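Local structure of NRPS (Penicillium fellutanum, 6NKI) at residues I313-N318 with P389-M394; L72-R77 with V238-A243. The protein binds NADPH in a Rossmann-fold domain of the male sterility protein family, part of a non-ribosomal peptide synthetase (NRPS). All blocks are in the same frame, centred on the assembly; numbering follows the deposited sequence.

Contact 1 (I313-N318 with P389-M394); sequences IGDGLN and PSLTNM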
loop_
_atom_site.group_PDB
_atom_site.type_symbol
_atom_site.label_atom_id
_atom_site.label_comp_id
_atom_site.label_asym_id
_atom_site.label_seq_id
_atom_site.Cartn_x
_atom_site.Cartn_y
_atom_site.Cartn_z
ATOM N N ILE A 313 12.302 -2.771 6.397
ATOM C CA ILE A 313 11.130 -1.987 6.045
ATOM C C ILE A 313 11.517 -0.515 6.156
ATOM O O ILE A 313 11.404 0.102 7.225
ATOM C CB ILE A 313 9.955 -2.324 6.959
ATOM C CG1 ILE A 313 9.801 -3.829 7.054
ATOM C CG2 ILE A 313 8.655 -1.733 6.394
ATOM C CD1 ILE A 313 9.393 -4.445 5.765
ATOM N N GLY A 314 11.998 0.063 5.059
ATOM C CA GLY A 314 12.277 1.489 5.006
ATOM C C GLY A 314 11.062 2.402 4.982
ATOM O O GLY A 314 11.252 3.621 4.962
ATOM N N ASP A 315 9.834 1.857 5.015
ATOM C CA ASP A 315 8.632 2.668 4.824
ATOM C C ASP A 315 8.549 3.818 5.834
ATOM O O ASP A 315 8.824 3.651 7.026
ATOM C CB ASP A 315 7.341 1.827 4.944
ATOM C CG ASP A 315 7.140 0.804 3.802
ATOM O OD1 ASP A 315 7.970 0.750 2.866
ATOM O OD2 ASP A 315 6.052 0.158 3.798
ATOM N N GLY A 316 8.131 4.987 5.363
ATOM C CA GLY A 316 7.913 6.047 6.343
ATOM C C GLY A 316 7.822 7.430 5.707
ATOM O O GLY A 316 7.498 7.570 4.529
ATOM N N LEU A 317 8.139 8.437 6.522
ATOM C CA LEU A 317 7.795 9.824 6.249
ATOM C C LEU A 317 8.900 10.757 6.720
ATOM O O LEU A 317 9.664 10.434 7.634
ATOM C CB LEU A 317 6.503 10.207 6.969
ATOM C CG LEU A 317 5.198 9.538 6.564
ATOM C CD1 LEU A 317 4.099 9.822 7.586
ATOM C CD2 LEU A 317 4.763 10.002 5.166
ATOM N N ASN A 318 8.971 11.932 6.095
ATOM C CA ASN A 318 9.654 13.048 6.732
ATOM C C ASN A 318 8.887 13.433 7.988
ATOM O O ASN A 318 7.659 13.338 8.044
ATOM C CB ASN A 318 9.740 14.250 5.787
ATOM C CG ASN A 318 10.671 14.005 4.618
ATOM O OD1 ASN A 318 11.775 13.478 4.787
ATOM N ND2 ASN A 318 10.221 14.362 3.417
ATOM N N PRO A 389 5.684 7.771 -4.534
ATOM C CA PRO A 389 4.665 8.699 -4.020
ATOM C C PRO A 389 3.399 8.031 -3.525
ATOM O O PRO A 389 2.777 8.537 -2.579
ATOM C CB PRO A 389 4.384 9.578 -5.243
ATOM C CG PRO A 389 5.608 9.447 -6.102
ATOM C CD PRO A 389 6.043 8.050 -5.926
ATOM N N SER A 390 2.978 6.923 -4.134
ATOM C CA SER A 390 1.735 6.284 -3.707
ATOM C C SER A 390 1.853 5.675 -2.311
ATOM O O SER A 390 0.860 5.624 -1.569
ATOM C CB SER A 390 1.307 5.225 -4.737
ATOM O OG SER A 390 2.231 4.157 -4.868
ATOM N N LEU A 391 3.048 5.231 -1.937
ATOM C CA LEU A 391 3.221 4.603 -0.634
ATOM C C LEU A 391 3.335 5.670 0.435
ATOM O O LEU A 391 2.681 5.577 1.481
ATOM C CB LEU A 391 4.443 3.668 -0.662
ATOM C CG LEU A 391 4.995 2.991 0.593
ATOM C CD1 LEU A 391 4.009 2.048 1.222
ATOM C CD2 LEU A 391 6.294 2.309 0.273
ATOM N N THR A 392 4.130 6.704 0.143
ATOM C CA THR A 392 4.151 7.913 0.954
ATOM C C THR A 392 2.739 8.380 1.237
ATOM O O THR A 392 2.395 8.654 2.389
ATOM C CB THR A 392 4.945 9.000 0.237
ATOM O OG1 THR A 392 6.222 8.489 -0.163
ATOM C CG2 THR A 392 5.155 10.220 1.154
ATOM N N ASN A 393 1.884 8.445 0.208
ATOM C CA ASN A 393 0.540 8.955 0.460
ATOM C C ASN A 393 -0.275 8.008 1.330
ATOM O O ASN A 393 -1.083 8.454 2.153
ATOM C CB ASN A 393 -0.275 9.186 -0.810
ATOM C CG ASN A 393 -1.588 9.900 -0.493
ATOM O OD1 ASN A 393 -1.602 10.833 0.321
ATOM N ND2 ASN A 393 -2.696 9.277 -0.880
ATOM N N MET A 394 -0.109 6.705 1.149
ATOM C CA MET A 394 -0.996 5.784 1.861
ATOM C C MET A 394 -0.628 5.660 3.342
ATOM O O MET A 394 -1.516 5.409 4.166
ATOM C CB MET A 394 -0.990 4.412 1.216
ATOM C CG MET A 394 -2.280 3.666 1.506
ATOM S SD MET A 394 -3.691 4.430 0.636
ATOM C CE MET A 394 -5.106 3.743 1.507
#
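L391 lays its two methyl groups against the carboxylate of D315. CD2 of L391 lies 3.5 Å from OD1 of D315. CD1 of L391 is 3.8 Å from OD2 of the same carboxylate. The two side chains cross at about a right angle. CG of L391 stands anti to the backbone N (chi1 172°), which carries both methyls out from the helix to D315.

The second meeting is purely van der Waals. CD2 of L317 approaches CG2 of T392 at 4.0 Å and touches the carbonyl O of T392 at 3.9 Å. CG2 of T392 is also anti to its backbone N. This leaves OG1 beside that N, and OG1 bonds back to the carbonyl O of P388. W278 on helix 276-288 packs on L391, while F322 on helix 319-330 packs on L317.

The polar partner of D315 comes from the dimer mate. OD2 of D315 is hydrogen-bonded to OG of S390 of the second subunit, and the reverse bond is made by S390 here. P388 of the second subunit packs on both D315 and L391. The buried carboxylate thus meets the methyls of L391 and also a hydroxyl of the second subunit.

The contact packs the first turn of helix 389-410 against edge strand 316-318 of a small mixed sheet and the residue just before it. The chain reaches this strand directly from 310-312, the last strand of the seven-stranded parallel sheet. That sheet, in the order 3-2-1-4-5-6-7 and followed by a largely helical C-terminal part, is the layout of an extended SDR (Rossmann) fold.

Contact 2 (L72-R77 with V238-A243); sequences LARWWR and VSNAVA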
loop_
_atom_site.group_PDB
_atom_site.type_symbol
_atom_site.label_atom_id
_atom_site.label_comp_id
_atom_site.label_asym_id
_atom_site.label_seq_id
_atom_site.Cartn_x
_atom_site.Cartn_y
_atom_site.Cartn_z
ATOM N N LEU A 72 -10.112 -5.973 19.240
ATOM C CA LEU A 72 -9.497 -4.655 19.294
ATOM C C LEU A 72 -9.111 -4.177 17.899
ATOM O O LEU A 72 -9.302 -3.004 17.567
ATOM C CB LEU A 72 -8.275 -4.695 20.210
ATOM C CG LEU A 72 -7.582 -3.385 20.607
ATOM C CD1 LEU A 72 -8.430 -2.578 21.571
ATOM C CD2 LEU A 72 -6.199 -3.624 21.189
ATOM N N ALA A 73 -8.582 -5.066 17.064
ATOM C CA ALA A 73 -8.266 -4.724 15.685
ATOM C C ALA A 73 -9.422 -4.975 14.742
ATOM O O ALA A 73 -9.256 -4.793 13.531
ATOM C CB ALA A 73 -7.045 -5.502 15.193
ATOM N N ARG A 74 -10.571 -5.409 15.261
ATOM C CA ARG A 74 -11.818 -5.460 14.492
ATOM C C ARG A 74 -11.697 -6.377 13.276
ATOM O O ARG A 74 -12.218 -6.080 12.198
ATOM C CB ARG A 74 -12.252 -4.055 14.066
ATOM C CG ARG A 74 -12.568 -3.130 15.220
ATOM C CD ARG A 74 -12.798 -1.745 14.676
ATOM N NE ARG A 74 -12.986 -0.747 15.721
ATOM C CZ ARG A 74 -13.099 0.554 15.477
ATOM N NH1 ARG A 74 -13.268 1.413 16.474
ATOM N NH2 ARG A 74 -13.035 0.991 14.226
ATOM N N TRP A 75 -11.002 -7.501 13.446
ATOM C CA TRP A 75 -11.008 -8.544 12.437
ATOM C C TRP A 75 -11.710 -9.814 12.901
ATOM O O TRP A 75 -11.960 -10.711 12.080
ATOM C CB TRP A 75 -9.581 -8.859 11.967
ATOM C CG TRP A 75 -8.572 -9.419 12.979
ATOM C CD1 TRP A 75 -7.615 -8.719 13.675
ATOM C CD2 TRP A 75 -8.390 -10.800 13.341
ATOM N NE1 TRP A 75 -6.871 -9.577 14.449
ATOM C CE2 TRP A 75 -7.323 -10.859 14.257
ATOM C CE3 TRP A 75 -9.032 -11.985 12.986
ATOM C CZ2 TRP A 75 -6.883 -12.066 14.817
ATOM C CZ3 TRP A 75 -8.599 -13.185 13.552
ATOM C CH2 TRP A 75 -7.543 -13.212 14.455
ATOM N N TRP A 76 -12.084 -9.890 14.176
ATOM C CA TRP A 76 -12.474 -11.161 14.767
ATOM C C TRP A 76 -13.864 -11.596 14.316
ATOM O O TRP A 76 -14.793 -10.794 14.251
ATOM C CB TRP A 76 -12.419 -11.112 16.303
ATOM C CG TRP A 76 -12.873 -12.410 16.851
ATOM C CD1 TRP A 76 -14.086 -12.677 17.408
ATOM C CD2 TRP A 76 -12.168 -13.659 16.804
ATOM N NE1 TRP A 76 -14.169 -14.011 17.747
ATOM C CE2 TRP A 76 -13.004 -14.634 17.383
ATOM C CE3 TRP A 76 -10.904 -14.047 16.338
ATOM C CZ2 TRP A 76 -12.622 -15.980 17.499
ATOM C CZ3 TRP A 76 -10.521 -15.387 16.463
ATOM C CH2 TRP A 76 -11.381 -16.333 17.035
ATOM N N ARG A 77 -13.981 -12.887 14.000
ATOM C CA ARG A 77 -15.229 -13.583 13.711
ATOM C C ARG A 77 -15.202 -14.915 14.450
ATOM O O ARG A 77 -14.165 -15.589 14.451
ATOM C CB ARG A 77 -15.382 -13.834 12.207
ATOM C CG ARG A 77 -15.569 -12.614 11.313
ATOM C CD ARG A 77 -15.650 -13.084 9.855
ATOM N NE ARG A 77 -15.855 -11.954 8.949
ATOM C CZ ARG A 77 -14.882 -11.171 8.489
ATOM N NH1 ARG A 77 -13.608 -11.325 8.851
ATOM N NH2 ARG A 77 -15.193 -10.192 7.655
ATOM N N VAL A 238 -5.498 1.707 7.256
ATOM C CA VAL A 238 -6.378 2.828 6.961
ATOM C C VAL A 238 -7.826 2.449 7.236
ATOM O O VAL A 238 -8.625 3.272 7.701
ATOM C CB VAL A 238 -6.179 3.273 5.502
ATOM C CG1 VAL A 238 -6.945 4.572 5.253
ATOM C CG2 VAL A 238 -4.694 3.400 5.161
ATOM N N SER A 239 -8.177 1.220 6.858
ATOM C CA SER A 239 -9.569 0.704 6.933
ATOM C C SER A 239 -10.111 0.624 8.361
ATOM O O SER A 239 -11.225 1.102 8.581
ATOM C CB SER A 239 -9.673 -0.623 6.236
ATOM O OG SER A 239 -8.882 -1.604 6.889
ATOM N N ASN A 240 -9.329 0.103 9.302
ATOM C CA ASN A 240 -9.790 -0.005 10.711
ATOM C C ASN A 240 -8.710 0.653 11.552
ATOM O O ASN A 240 -8.021 -0.051 12.291
ATOM C CB ASN A 240 -9.952 -1.456 11.161
ATOM C CG ASN A 240 -11.289 -2.048 10.774
ATOM O OD1 ASN A 240 -12.054 -1.430 10.041
ATOM N ND2 ASN A 240 -11.578 -3.241 11.263
ATOM N N ALA A 241 -8.630 1.977 11.456
ATOM C CA ALA A 241 -7.560 2.715 12.146
ATOM C C ALA A 241 -7.946 3.020 13.588
ATOM O O ALA A 241 -8.908 3.748 13.822
ATOM C CB ALA A 241 -7.233 3.976 11.392
ATOM N N VAL A 242 -7.204 2.403 14.494
ATOM C CA VAL A 242 -7.237 2.665 15.930
ATOM C C VAL A 242 -5.800 2.569 16.423
ATOM O O VAL A 242 -5.207 1.483 16.410
ATOM C CB VAL A 242 -8.141 1.692 16.697
ATOM C CG1 VAL A 242 -7.938 1.875 18.191
ATOM C CG2 VAL A 242 -9.598 1.934 16.339
ATOM N N ALA A 243 -5.232 3.698 16.826
ATOM C CA ALA A 243 -3.850 3.715 17.274
ATOM C C ALA A 243 -3.733 2.941 18.577
ATOM O O ALA A 243 -4.476 3.205 19.527
ATOM C CB ALA A 243 -3.379 5.155 17.457
#
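R74 and N240 mark the nearest approach of the two backbones, with their CA atoms 6.9 Å apart. The segment 72-77 is the end of helix 59-72 and the loop after it. R74 closes that helix in a Schellman motif and takes positive phi (61°). This turn directs its CB toward the other segment. The segment 238-243 is a loop without regular structure. CB of both N240 and V242 faces back toward R74.

The methylenes of R74 pass the N240 amide at a slant. ND2 of N240 lies 3.9 Å from CD of R74. Its modelled approach to CB of R74 is implausibly short and carries no weight. ND2 also comes near the carbonyl O of R74, at 3.1 Å, but the angle is too poor for a hydrogen bond. The amide and guanidinium planes are turned 72° apart, so the two groups do not stack.

From CG to NE the R74 chain is extended, and this brings the guanidinium to V242. CG2 of V242 sits over one face of it, 3.7 Å above the plane and offset toward the rim. The side chains of R74 and V242 cross at about a right angle.

Neighbouring parts of the fold back both loops. W75 bonds through NE1 to OG1 of T35 and stacks on H39, both on helix 32-43. On the other segment, V242 also packs on Y405 of helix 389-410.

The contact is van der Waals packing at the surface. A V242 methyl covers a guanidinium face, the charge of R74 is not paired across the two segments, and no polar bond joins them.

How the contacts relate
Both segments of contact 2 come earlier in the sequence than either segment of contact 1. Their centres are 21 Å apart, yet they touch: CE of M394 in contact 1 packs on CG2 of V238 in contact 2 at 3.7 Å. Helix 389-410 links them. Its first turn belongs to contact 1, and further along it packs on A241 and V242 of contact 2. The bound NADPH lies at a similar remove from both, about 12 Å from the side chain of D315 and about 11 Å from that of V242. Contact 1 is buried and involves the second subunit. Contact 2 is at the surface, and the other chain does not touch its segments.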